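Putative uncharacterized protein (PDB 3UFC) probably binds CRISPR RNA, as a Cas6-related member of the Cas6/Cse3/CasE family with ferredoxin-like architecture, in prokaryotic defence against mobile genetic elements. Local coordinates at residues A[22-25]-A[26-29]; A[83-86]-A[87-90]; A[150-153]-A[154-157]; A[212-215]-A[216-219]; A[176-179]-A[180-183]. All coordinates share one frame; numbering follows the deposited sequence.

Contact 1 of 5, residues A[22-25]-A[26-29]; sequences YNYE and LYSQ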
loop_
_atom_site.group_PDB
_atom_site.type_symbol
_atom_site.label_atom_id
_atom_site.label_comp_id
_atom_site.label_asym_id
_atom_site.label_seq_id
_atom_site.Cartn_x
_atom_site.Cartn_y
_atom_site.Cartn_z
ATOM N N TYR A 22 5.789 5.327 10.179
ATOM C CA TYR A 22 5.661 4.014 10.806
ATOM C C TYR A 22 5.638 2.831 9.840
ATOM O O TYR A 22 5.531 1.682 10.272
ATOM C CB TYR A 22 4.381 3.990 11.652
ATOM C CG TYR A 22 3.154 4.377 10.860
ATOM C CD1 TYR A 22 2.586 3.497 9.934
ATOM C CD2 TYR A 22 2.599 5.646 10.986
ATOM C CE1 TYR A 22 1.493 3.882 9.150
ATOM C CE2 TYR A 22 1.512 6.038 10.210
ATOM C CZ TYR A 22 0.965 5.155 9.295
ATOM O OH TYR A 22 -0.093 5.562 8.513
ATOM N N ASN A 23 5.750 3.098 8.544
ATOM C CA ASN A 23 5.682 2.017 7.561
ATOM C C ASN A 23 6.501 0.762 7.818
ATOM O O ASN A 23 5.951 -0.336 7.841
ATOM C CB ASN A 23 5.990 2.546 6.162
ATOM C CG ASN A 23 4.832 3.316 5.577
ATOM O OD1 ASN A 23 4.568 4.451 5.967
ATOM N ND2 ASN A 23 4.112 2.688 4.649
ATOM N N TYR A 24 7.805 0.898 8.021
ATOM C CA TYR A 24 8.619 -0.293 8.235
ATOM C C TYR A 24 8.254 -1.047 9.508
ATOM O O TYR A 24 8.284 -2.279 9.531
ATOM C CB TYR A 24 10.109 0.058 8.266
ATOM C CG TYR A 24 10.988 -1.163 8.176
ATOM C CD1 TYR A 24 11.032 -1.925 7.010
ATOM C CD2 TYR A 24 11.764 -1.570 9.257
ATOM C CE1 TYR A 24 11.828 -3.064 6.921
ATOM C CE2 TYR A 24 12.567 -2.710 9.179
ATOM C CZ TYR A 24 12.593 -3.449 8.009
ATOM O OH TYR A 24 13.388 -4.571 7.922
ATOM N N GLU A 25 7.919 -0.313 10.563
ATOM C CA GLU A 25 7.543 -0.934 11.831
ATOM C C GLU A 25 6.231 -1.710 11.684
ATOM O O GLU A 25 6.096 -2.823 12.190
ATOM C CB GLU A 25 7.396 0.131 12.923
ATOM C CG GLU A 25 7.157 -0.461 14.306
ATOM C CD GLU A 25 7.082 0.587 15.405
ATOM O OE1 GLU A 25 7.032 0.190 16.589
ATOM O OE2 GLU A 25 7.066 1.798 15.090
ATOM N N LEU A 26 5.267 -1.115 10.986
ATOM C CA LEU A 26 3.970 -1.759 10.763
ATOM C C LEU A 26 4.161 -2.995 9.880
ATOM O O LEU A 26 3.670 -4.083 10.184
ATOM C CB LEU A 26 3.008 -0.765 10.101
ATOM C CG LEU A 26 1.601 -1.257 9.754
ATOM C CD1 LEU A 26 0.965 -1.946 10.964
ATOM C CD2 LEU A 26 0.756 -0.066 9.306
ATOM N N TYR A 27 4.884 -2.811 8.782
ATOM C CA TYR A 27 5.200 -3.890 7.849
ATOM C C TYR A 27 5.828 -5.074 8.584
ATOM O O TYR A 27 5.427 -6.225 8.399
ATOM C CB TYR A 27 6.184 -3.363 6.797
ATOM C CG TYR A 27 7.005 -4.419 6.082
ATOM C CD1 TYR A 27 6.430 -5.254 5.125
ATOM C CD2 TYR A 27 8.374 -4.542 6.327
ATOM C CE1 TYR A 27 7.201 -6.184 4.421
ATOM C CE2 TYR A 27 9.154 -5.466 5.628
ATOM C CZ TYR A 27 8.561 -6.279 4.678
ATOM O OH TYR A 27 9.327 -7.169 3.967
ATOM N N SER A 28 6.825 -4.777 9.411
ATOM C CA SER A 28 7.540 -5.800 10.171
ATOM C C SER A 28 6.617 -6.619 11.066
ATOM O O SER A 28 6.710 -7.845 11.110
ATOM C CB SER A 28 8.632 -5.146 11.027
ATOM O OG SER A 28 9.567 -4.449 10.214
ATOM N N GLN A 29 5.725 -5.940 11.780
ATOM C CA GLN A 29 4.803 -6.626 12.673
ATOM C C GLN A 29 3.828 -7.524 11.922
ATOM O O GLN A 29 3.540 -8.635 12.363
ATOM C CB GLN A 29 4.048 -5.609 13.529
ATOM C CG GLN A 29 4.965 -4.851 14.480
ATOM C CD GLN A 29 4.251 -3.734 15.208
ATOM O OE1 GLN A 29 3.503 -3.971 16.153
ATOM N NE2 GLN A 29 4.467 -2.504 14.757
HETATM O O HOH W 1 11.397 -6.675 8.696
#
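Ser28 OG lies 2.6 Å from Tyr24 O and donates to it, while the backbone N of Ser28 reaches the same oxygen from the opposite face of the carbonyl plane. The torsion accounts for the hydroxyl's share of this grip: with OG beside its own backbone N (chi1 -60°), it turns back toward the carbonyl of Tyr24; the amide bond is the regular helical one. The same OG also sits over one face of the Tyr24 ring, offset toward the rim, with CE2 of Tyr24 at 3.6 Å from OG of Ser28. A water joins the two residues further out, donating to Ser28 OG and lying 3.0 Å from Tyr24 OH.

Glu25 O is gripped likewise, by N and NE2 of Gln29. The NE2 bond, 3.1 Å from Gln29 NE2 to Glu25 O, comes from above the carbonyl plane, although the acceptor lies nearly in the glutamine amide plane; NE2 also donates to Lys103 O. The carboxylate of Glu25 looks elsewhere, OE2 accepting from Gly105 N.

The Tyr24 and Tyr27 rings meet obliquely, planes 41° apart, CD1 of Tyr24 being 3.8 Å from CD2 of Tyr27. Leu26 CD2 approaches Tyr22 CE1 at 4.0 Å. Regular bonds from Leu26 N to Tyr22 O and from Tyr27 N to Asn23 O identify this as the first turn of helix 23-37, in the N-terminal ferredoxin-like part of the Cas6 fold.

Contact 2 of 5, residues A[83-86]-A[87-90]; sequences SSNK and EIIK
Asn85 OD1 faces the amides that open the helix, lying 2.8 Å from Glu87 N and 3.3 Å from Ile88 N. Both bonds are weak, their N-H...O angles being 125° and 139°. The first torsion explains the reach: CG stands opposite the backbone N of Asn85 (chi1 -166°), which carries the amide group forward alongside Glu87, whose CB is 3.0 Å from Asn85 OD1. The main-chain oxygen of Asn85 also accepts twice. It takes Ile89 N in the carbonyl plane and Ile88 N from well above that plane, the distance from Ile88 N to Asn85 O being 3.0 Å. One residue further along, Lys90 N bonds to Lys86 O.

Apolar atoms close the inner side. Ile88 CG1 packs against Asn85 CB, the two side chains crossing at about a right angle, and CD1 of Ile89 lies 3.8 Å from CB of Ser83. On the outer side, Lys90 bends at chi3 and brings NZ to 3.3 Å from Glu87 OE2, a salt bridge whose hydrogen bond is weak.

In the next shell, Ser83 OG accepts from Asn85 N at 3.0 Å, forming an ST turn that positions the capping residue; the hydroxyl also has a hydrogen bond with Tyr51 O. Ser83 is itself bonded through its backbone to Met3, and Ile89 packs on Met3 and Ile5 of strand 3-11. The capping bonds of Asn85 define an asparagine N-cap, here where strand 77-83 passes into helix 86-98 of the N-terminal ferredoxin-like domain.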
loop_
_atom_site.group_PDB
_atom_site.type_symbol
_atom_site.label_atom_id
_atom_site.label_comp_id
_atom_site.label_asym_id
_atom_site.label_seq_id
_atom_site.Cartn_x
_atom_site.Cartn_y
_atom_site.Cartn_z
ATOM N N SER A 83 -4.434 -8.349 -1.314
ATOM C CA SER A 83 -3.539 -9.216 -2.063
ATOM C C SER A 83 -4.332 -10.065 -3.041
ATOM O O SER A 83 -5.489 -10.405 -2.778
ATOM C CB SER A 83 -2.759 -10.134 -1.127
ATOM O OG SER A 83 -1.970 -11.036 -1.884
ATOM N N SER A 84 -3.715 -10.398 -4.171
ATOM C CA SER A 84 -4.375 -11.230 -5.170
ATOM C C SER A 84 -4.316 -12.677 -4.684
ATOM O O SER A 84 -5.065 -13.533 -5.151
ATOM C CB SER A 84 -3.668 -11.107 -6.528
ATOM O OG SER A 84 -2.313 -11.529 -6.452
ATOM N N ASN A 85 -3.431 -12.930 -3.724
ATOM C CA ASN A 85 -3.236 -14.266 -3.169
ATOM C C ASN A 85 -4.020 -14.465 -1.866
ATOM O O ASN A 85 -3.665 -13.921 -0.818
ATOM C CB ASN A 85 -1.742 -14.503 -2.917
ATOM C CG ASN A 85 -1.415 -15.965 -2.655
ATOM O OD1 ASN A 85 -2.133 -16.652 -1.930
ATOM N ND2 ASN A 85 -0.316 -16.442 -3.236
ATOM N N LYS A 86 -5.085 -15.256 -1.941
ATOM C CA LYS A 86 -5.922 -15.532 -0.776
ATOM C C LYS A 86 -5.125 -16.182 0.355
ATOM O O LYS A 86 -5.416 -15.969 1.532
ATOM C CB LYS A 86 -7.091 -16.440 -1.174
ATOM C CG LYS A 86 -7.968 -15.871 -2.281
ATOM C CD LYS A 86 -8.992 -16.897 -2.753
ATOM C CE LYS A 86 -9.763 -16.398 -3.966
ATOM N NZ LYS A 86 -10.511 -15.142 -3.673
ATOM N N GLU A 87 -4.121 -16.974 -0.003
ATOM C CA GLU A 87 -3.291 -17.640 0.993
ATOM C C GLU A 87 -2.522 -16.608 1.827
ATOM O O GLU A 87 -2.275 -16.812 3.019
ATOM C CB GLU A 87 -2.310 -18.589 0.304
ATOM C CG GLU A 87 -1.566 -19.515 1.251
ATOM C CD GLU A 87 -2.460 -20.601 1.835
ATOM O OE1 GLU A 87 -1.974 -21.371 2.692
ATOM O OE2 GLU A 87 -3.643 -20.688 1.435
ATOM N N ILE A 88 -2.140 -15.497 1.198
ATOM C CA ILE A 88 -1.415 -14.450 1.911
ATOM C C ILE A 88 -2.362 -13.789 2.899
ATOM O O ILE A 88 -2.016 -13.571 4.059
ATOM C CB ILE A 88 -0.858 -13.368 0.945
ATOM C CG1 ILE A 88 0.368 -13.911 0.204
ATOM C CG2 ILE A 88 -0.512 -12.098 1.722
ATOM C CD1 ILE A 88 1.010 -12.914 -0.751
ATOM N N ILE A 89 -3.563 -13.472 2.432
ATOM C CA ILE A 89 -4.556 -12.840 3.283
ATOM C C ILE A 89 -4.927 -13.718 4.482
ATOM O O ILE A 89 -5.027 -13.224 5.602
ATOM C CB ILE A 89 -5.833 -12.505 2.487
ATOM C CG1 ILE A 89 -5.513 -11.460 1.410
ATOM C CG2 ILE A 89 -6.916 -11.981 3.430
ATOM C CD1 ILE A 89 -4.986 -10.144 1.956
ATOM N N LYS A 90 -5.123 -15.015 4.257
ATOM C CA LYS A 90 -5.487 -15.903 5.360
ATOM C C LYS A 90 -4.343 -16.015 6.363
ATOM O O LYS A 90 -4.570 -16.130 7.567
ATOM C CB LYS A 90 -5.886 -17.290 4.840
ATOM C CG LYS A 90 -4.761 -18.118 4.259
ATOM C CD LYS A 90 -5.272 -19.492 3.819
ATOM C CE LYS A 90 -6.366 -19.372 2.762
ATOM N NZ LYS A 90 -6.858 -20.700 2.286
#

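Contact 3 of 5, residues A[150-153]-A[154-157]; sequences DLYP and HDEL
A type I beta turn from Tyr152 to Asp155 takes the chain out of the hairpin of strands 136-142 and 145-151 and on toward helix 158-174. Its closing bond runs from Asp155 N to Tyr152 O at 2.8 Å, with an N-H...O angle of 161°, and the helical backbone angles of Pro153 and His154 make it type I. A side-chain bond returns in the other direction: Tyr152 N donates to Asp155 OD1 over 2.7 Å, meeting the carboxylate oxygen on its anti side. Main chain and side chain of Asp155 thus hold both the N-H and the C=O of Tyr152.

Flat groups flank this pair. The rings of Tyr152 and His154 lie near parallel (14°) but are slid apart, so they barely overlap; the closer touch is His154 CE1 on Tyr152 CB, at 3.5 Å. It is possible because CG of His154 sits between its backbone N and carbonyl carbon (chi1 59°), which swings the imidazole back alongside the tyrosine. Leu151 CD1 reaches Leu157 CB across the turn, and the ring of Pro153 packs on Phe158, Leu187 and Phe190. Finally, one water donates to Asp150 O at 3.0 Å and to Asp155 OD1 at 2.7 Å.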
loop_
_atom_site.group_PDB
_atom_site.type_symbol
_atom_site.label_atom_id
_atom_site.label_comp_id
_atom_site.label_asym_id
_atom_site.label_seq_id
_atom_site.Cartn_x
_atom_site.Cartn_y
_atom_site.Cartn_z
ATOM N N ASP A 150 12.551 9.260 -7.282
ATOM C CA ASP A 150 11.100 9.128 -7.189
ATOM C C ASP A 150 10.386 10.086 -8.131
ATOM O O ASP A 150 10.652 11.293 -8.139
ATOM C CB ASP A 150 10.656 9.365 -5.743
ATOM C CG ASP A 150 11.250 8.348 -4.789
ATOM O OD1 ASP A 150 11.251 8.585 -3.562
ATOM O OD2 ASP A 150 11.719 7.299 -5.275
ATOM N N LEU A 151 9.474 9.534 -8.922
ATOM C CA LEU A 151 8.718 10.307 -9.899
ATOM C C LEU A 151 7.284 10.580 -9.457
ATOM O O LEU A 151 6.746 9.885 -8.594
ATOM C CB LEU A 151 8.701 9.562 -11.236
ATOM C CG LEU A 151 10.078 9.254 -11.839
ATOM C CD1 LEU A 151 9.926 8.280 -12.995
ATOM C CD2 LEU A 151 10.742 10.555 -12.303
ATOM N N TYR A 152 6.682 11.598 -10.071
ATOM C CA TYR A 152 5.307 12.008 -9.800
ATOM C C TYR A 152 4.566 12.016 -11.137
ATOM O O TYR A 152 5.195 12.062 -12.193
ATOM C CB TYR A 152 5.282 13.409 -9.197
ATOM C CG TYR A 152 6.143 13.560 -7.967
ATOM C CD1 TYR A 152 5.731 13.053 -6.738
ATOM C CD2 TYR A 152 7.373 14.214 -8.032
ATOM C CE1 TYR A 152 6.519 13.197 -5.600
ATOM C CE2 TYR A 152 8.173 14.361 -6.901
ATOM C CZ TYR A 152 7.737 13.854 -5.689
ATOM O OH TYR A 152 8.504 14.026 -4.563
ATOM N N PRO A 153 3.222 11.991 -11.108
ATOM C CA PRO A 153 2.419 11.990 -12.334
ATOM C C PRO A 153 2.738 13.089 -13.347
ATOM O O PRO A 153 2.483 12.917 -14.539
ATOM C CB PRO A 153 0.988 12.085 -11.807
ATOM C CG PRO A 153 1.074 11.379 -10.490
ATOM C CD PRO A 153 2.351 11.946 -9.920
ATOM N N HIS A 154 3.292 14.211 -12.893
ATOM C CA HIS A 154 3.617 15.290 -13.826
ATOM C C HIS A 154 4.965 15.099 -14.515
ATOM O O HIS A 154 5.331 15.880 -15.391
ATOM C CB HIS A 154 3.576 16.661 -13.132
ATOM C CG HIS A 154 4.518 16.795 -11.976
ATOM N ND1 HIS A 154 4.131 16.582 -10.671
ATOM C CD2 HIS A 154 5.826 17.143 -11.929
ATOM C CE1 HIS A 154 5.158 16.795 -9.868
ATOM N NE2 HIS A 154 6.200 17.137 -10.606
ATOM N N ASP A 155 5.696 14.058 -14.126
ATOM C CA ASP A 155 6.995 13.758 -14.724
ATOM C C ASP A 155 6.813 13.004 -16.041
ATOM O O ASP A 155 6.012 12.071 -16.126
ATOM C CB ASP A 155 7.836 12.911 -13.764
ATOM C CG ASP A 155 8.408 13.720 -12.621
ATOM O OD1 ASP A 155 8.360 13.251 -11.463
ATOM O OD2 ASP A 155 8.924 14.825 -12.882
ATOM N N GLU A 156 7.564 13.406 -17.065
ATOM C CA GLU A 156 7.475 12.770 -18.379
ATOM C C GLU A 156 7.667 11.254 -18.350
ATOM O O GLU A 156 7.012 10.530 -19.096
ATOM C CB GLU A 156 8.509 13.369 -19.337
ATOM C CG GLU A 156 8.314 14.837 -19.653
ATOM C CD GLU A 156 9.243 15.307 -20.757
ATOM O OE1 GLU A 156 10.475 15.123 -20.620
ATOM O OE2 GLU A 156 8.744 15.857 -21.762
ATOM N N LEU A 157 8.573 10.780 -17.500
ATOM C CA LEU A 157 8.849 9.346 -17.401
ATOM C C LEU A 157 7.890 8.550 -16.511
ATOM O O LEU A 157 7.909 7.323 -16.532
ATOM C CB LEU A 157 10.278 9.118 -16.897
ATOM C CG LEU A 157 11.444 9.215 -17.883
ATOM C CD1 LEU A 157 11.429 10.554 -18.602
ATOM C CD2 LEU A 157 12.746 9.031 -17.118
HETATM O O HOH W 2 10.363 13.829 -9.734
#

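Contact 4 of 5, residues A[212-215]-A[216-219]; sequences YGSK and EIAK
Ser214 turns its side chain onto the first turn of the helix that follows, and its atoms can be taken in order. CB lies 4.0 Å from CB of Ile217. Beyond it, OG is placed opposite the serine's own backbone N (chi1 171°) and so points forward along the chain. There it accepts from Ile217 N, with 3.2 Å between Ser214 OG and Ile217 N and an N-H...O angle of 164°. The hydroxyl also touches the apolar branch of Ile217, 3.6 Å separating Ser214 OG from Ile217 CG1. Outside the two segments the same hydroxyl is hydrogen-bonded to Asp180 O, so this buried polar atom is held between a helix amide and a loop carbonyl.

The bond to Ile217 N makes Ser214 a serine N-cap, at the step from strand 200-213 into helix 215-224 of the C-terminal Cas6 region. Just ahead of the cap, Gly213 O accepts from Asn124 ND2.

Regular helical bonds take over at once: Ala218 N donates to Ser214 O at 3.1 Å and Lys219 N to Lys215 O at 2.9 Å. Ala218 CB rests 3.5 Å from Ser214 O. Glu216 sends its carboxylate off the helix, where OE1 and OE2 accept from Glu179 N and Asp180 N respectively, while Lys219 NZ pairs with Glu223 OE2.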
loop_
_atom_site.group_PDB
_atom_site.type_symbol
_atom_site.label_atom_id
_atom_site.label_comp_id
_atom_site.label_asym_id
_atom_site.label_seq_id
_atom_site.Cartn_x
_atom_site.Cartn_y
_atom_site.Cartn_z
ATOM N N TYR A 212 -7.251 3.906 -17.912
ATOM C CA TYR A 212 -7.800 3.430 -19.188
ATOM C C TYR A 212 -6.947 2.291 -19.731
ATOM O O TYR A 212 -5.738 2.451 -19.897
ATOM C CB TYR A 212 -7.784 4.519 -20.270
ATOM C CG TYR A 212 -8.684 5.707 -20.047
ATOM C CD1 TYR A 212 -8.288 6.762 -19.232
ATOM C CD2 TYR A 212 -9.925 5.791 -20.685
ATOM C CE1 TYR A 212 -9.100 7.875 -19.057
ATOM C CE2 TYR A 212 -10.747 6.899 -20.516
ATOM C CZ TYR A 212 -10.327 7.938 -19.701
ATOM O OH TYR A 212 -11.134 9.036 -19.526
ATOM N N GLY A 213 -7.555 1.150 -20.028
ATOM C CA GLY A 213 -6.755 0.079 -20.595
ATOM C C GLY A 213 -6.904 -1.333 -20.082
ATOM O O GLY A 213 -7.992 -1.778 -19.723
ATOM N N SER A 214 -5.777 -2.034 -20.063
ATOM C CA SER A 214 -5.702 -3.420 -19.638
ATOM C C SER A 214 -6.430 -3.728 -18.341
ATOM O O SER A 214 -6.106 -3.182 -17.290
ATOM C CB SER A 214 -4.240 -3.842 -19.497
ATOM O OG SER A 214 -4.146 -5.119 -18.891
ATOM N N LYS A 215 -7.404 -4.625 -18.425
ATOM C CA LYS A 215 -8.176 -5.024 -17.261
ATOM C C LYS A 215 -7.317 -5.879 -16.330
ATOM O O LYS A 215 -7.444 -5.782 -15.109
ATOM C CB LYS A 215 -9.428 -5.788 -17.712
ATOM C CG LYS A 215 -10.327 -6.251 -16.584
ATOM C CD LYS A 215 -11.782 -6.354 -17.047
ATOM C CE LYS A 215 -11.945 -7.265 -18.252
ATOM N NZ LYS A 215 -13.359 -7.281 -18.748
ATOM N N GLU A 216 -6.437 -6.703 -16.908
ATOM C CA GLU A 216 -5.540 -7.556 -16.124
ATOM C C GLU A 216 -4.639 -6.706 -15.228
ATOM O O GLU A 216 -4.441 -7.015 -14.053
ATOM C CB GLU A 216 -4.652 -8.404 -17.045
ATOM C CG GLU A 216 -5.394 -9.418 -17.909
ATOM C CD GLU A 216 -4.572 -9.863 -19.115
ATOM O OE1 GLU A 216 -3.870 -10.896 -19.032
ATOM O OE2 GLU A 216 -4.622 -9.163 -20.149
ATOM N N ILE A 217 -4.092 -5.630 -15.781
ATOM C CA ILE A 217 -3.206 -4.773 -15.004
ATOM C C ILE A 217 -3.978 -3.949 -13.978
ATOM O O ILE A 217 -3.489 -3.711 -12.878
ATOM C CB ILE A 217 -2.367 -3.843 -15.928
ATOM C CG1 ILE A 217 -1.366 -4.687 -16.724
ATOM C CG2 ILE A 217 -1.619 -2.801 -15.095
ATOM C CD1 ILE A 217 -0.542 -3.905 -17.717
ATOM N N ALA A 218 -5.182 -3.516 -14.336
ATOM C CA ALA A 218 -6.002 -2.737 -13.415
ATOM C C ALA A 218 -6.359 -3.603 -12.200
ATOM O O ALA A 218 -6.317 -3.145 -11.055
ATOM C CB ALA A 218 -7.274 -2.268 -14.116
ATOM N N LYS A 219 -6.703 -4.856 -12.462
ATOM C CA LYS A 219 -7.060 -5.793 -11.406
ATOM C C LYS A 219 -5.849 -6.082 -10.525
ATOM O O LYS A 219 -5.962 -6.156 -9.299
ATOM C CB LYS A 219 -7.588 -7.089 -12.020
ATOM C CG LYS A 219 -8.119 -8.090 -11.009
ATOM C CD LYS A 219 -8.839 -9.239 -11.711
ATOM C CE LYS A 219 -9.446 -10.219 -10.712
ATOM N NZ LYS A 219 -8.419 -10.908 -9.880
#

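Contact 5 of 5, residues A[176-179]-A[180-183]; sequences DLPE and DKDF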
loop_
_atom_site.group_PDB
_atom_site.type_symbol
_atom_site.label_atom_id
_atom_site.label_comp_id
_atom_site.label_asym_id
_atom_site.label_seq_id
_atom_site.Cartn_x
_atom_site.Cartn_y
_atom_site.Cartn_z
ATOM N N ASP A 176 3.344 -14.964 -15.516
ATOM C CA ASP A 176 3.620 -14.607 -16.899
ATOM C C ASP A 176 3.114 -13.199 -17.170
ATOM O O ASP A 176 2.404 -12.622 -16.349
ATOM C CB ASP A 176 2.957 -15.600 -17.857
ATOM C CG ASP A 176 3.566 -15.561 -19.257
ATOM O OD1 ASP A 176 3.183 -16.407 -20.091
ATOM O OD2 ASP A 176 4.427 -14.691 -19.526
ATOM N N LEU A 177 3.497 -12.640 -18.313
ATOM C CA LEU A 177 3.066 -11.300 -18.679
ATOM C C LEU A 177 1.578 -11.336 -19.007
ATOM O O LEU A 177 1.053 -12.367 -19.423
ATOM C CB LEU A 177 3.847 -10.802 -19.900
ATOM C CG LEU A 177 5.348 -10.535 -19.734
ATOM C CD1 LEU A 177 5.992 -10.345 -21.100
ATOM C CD2 LEU A 177 5.560 -9.306 -18.871
ATOM N N PRO A 178 0.874 -10.211 -18.805
ATOM C CA PRO A 178 -0.559 -10.150 -19.099
ATOM C C PRO A 178 -0.753 -10.069 -20.611
ATOM O O PRO A 178 0.096 -9.532 -21.319
ATOM C CB PRO A 178 -0.994 -8.872 -18.398
ATOM C CG PRO A 178 0.207 -7.988 -18.581
ATOM C CD PRO A 178 1.353 -8.930 -18.256
ATOM N N GLU A 179 -1.864 -10.602 -21.104
ATOM C CA GLU A 179 -2.130 -10.566 -22.534
ATOM C C GLU A 179 -2.170 -9.118 -23.018
ATOM O O GLU A 179 -1.546 -8.771 -24.017
ATOM C CB GLU A 179 -3.456 -11.260 -22.842
ATOM C CG GLU A 179 -3.640 -11.573 -24.312
ATOM C CD GLU A 179 -2.480 -12.374 -24.879
ATOM O OE1 GLU A 179 -2.160 -13.441 -24.309
ATOM O OE2 GLU A 179 -1.890 -11.936 -25.894
ATOM N N ASP A 180 -2.909 -8.275 -22.305
ATOM C CA ASP A 180 -3.002 -6.866 -22.655
ATOM C C ASP A 180 -2.043 -6.116 -21.733
ATOM O O ASP A 180 -2.237 -6.074 -20.514
ATOM C CB ASP A 180 -4.436 -6.365 -22.467
ATOM C CG ASP A 180 -4.618 -4.939 -22.933
ATOM O OD1 ASP A 180 -5.760 -4.432 -22.886
ATOM O OD2 ASP A 180 -3.616 -4.319 -23.348
ATOM N N LYS A 181 -1.010 -5.522 -22.321
ATOM C CA LYS A 181 0.004 -4.807 -21.554
ATOM C C LYS A 181 -0.113 -3.292 -21.602
ATOM O O LYS A 181 0.724 -2.595 -21.033
ATOM C CB LYS A 181 1.395 -5.198 -22.059
ATOM C CG LYS A 181 1.630 -6.697 -22.149
ATOM C CD LYS A 181 2.938 -7.010 -22.857
ATOM C CE LYS A 181 3.174 -8.511 -22.937
ATOM N NZ LYS A 181 2.038 -9.226 -23.589
ATOM N N ASP A 182 -1.148 -2.769 -22.245
ATOM C CA ASP A 182 -1.259 -1.320 -22.370
ATOM C C ASP A 182 -2.316 -0.607 -21.534
ATOM O O ASP A 182 -3.418 -1.109 -21.338
ATOM C CB ASP A 182 -1.465 -0.959 -23.843
ATOM C CG ASP A 182 -0.465 -1.650 -24.755
ATOM O OD1 ASP A 182 0.758 -1.482 -24.548
ATOM O OD2 ASP A 182 -0.904 -2.366 -25.679
ATOM N N PHE A 183 -1.960 0.581 -21.053
ATOM C CA PHE A 183 -2.874 1.407 -20.272
ATOM C C PHE A 183 -2.353 2.827 -20.160
ATOM O O PHE A 183 -1.172 3.086 -20.379
ATOM C CB PHE A 183 -3.090 0.816 -18.868
ATOM C CG PHE A 183 -1.917 0.989 -17.926
ATOM C CD1 PHE A 183 -1.762 2.157 -17.188
ATOM C CD2 PHE A 183 -0.997 -0.039 -17.747
ATOM C CE1 PHE A 183 -0.703 2.298 -16.275
ATOM C CE2 PHE A 183 0.064 0.092 -16.838
ATOM C CZ PHE A 183 0.207 1.263 -16.102
#
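Lys181 NZ donates to Pro178 O at 3.0 Å, and this is the hydrogen bond that joins 176-179 to 180-183. The ammonium comes close to the direction in which the carbonyl points, with a C=O...N angle of 158°. Its path follows from the lysine torsions: the chain leaves with CG beside the backbone N, runs extended through CD and CE, and bends at chi4 (56°) to drop NZ onto the oxygen. Opposite charge lies nearby but not in contact, Glu179 OE2 being 5.3 Å from Lys181 NZ; any attraction between them is probably modest.

Apolar contacts follow the same side chain. Leu177 CD1 meets Lys181 CE at 3.8 Å, the two chains crossing at about a right angle. Pro178 CG lies 4.1 Å from Lys181 CG, again crosswise, and the proline ring also packs on Leu167 and Tyr170 of helix 158-174, which places this loop against that helix.

Bonds between an aspartate and a nearby amide lie within each half. Leu177 N donates to Asp176 OD2 over 2.6 Å. Asp182 N donates to Asp180 OD2 at 3.1 Å, nearly straight at 168°, though the amide meets the oxygen from above the carboxylate plane. Since donor and acceptor are two residues apart, the second bond closes an Asx turn. It sits in the surface loop between helix 158-174 and strand 183-197, an alpha-to-beta connection in the C-terminal part of the Cas6 fold.

Overall arrangement
Contacts 4 and 5 form one joint, their centres about 8 Å apart: Ser214 N approaches Asp182 O at 2.8 Å, a probable hydrogen bond, and Tyr212 O packs against Phe183 CB at 3.3 Å. The other contacts are separate. Contact 2 comes within about 6 Å of contact 4, nearest atoms, without touching, although one belongs to the N-terminal and the other to the C-terminal Cas6 region; both are N-caps where a strand passes into a helix. Contact 1 shares the N-terminal region with contact 2, centres about 19 Å apart, and lies across the chain's centre from contacts 4 and 5. Contact 3 is about 31 Å from contact 2, centre to centre, on the opposite side of the chain's centre.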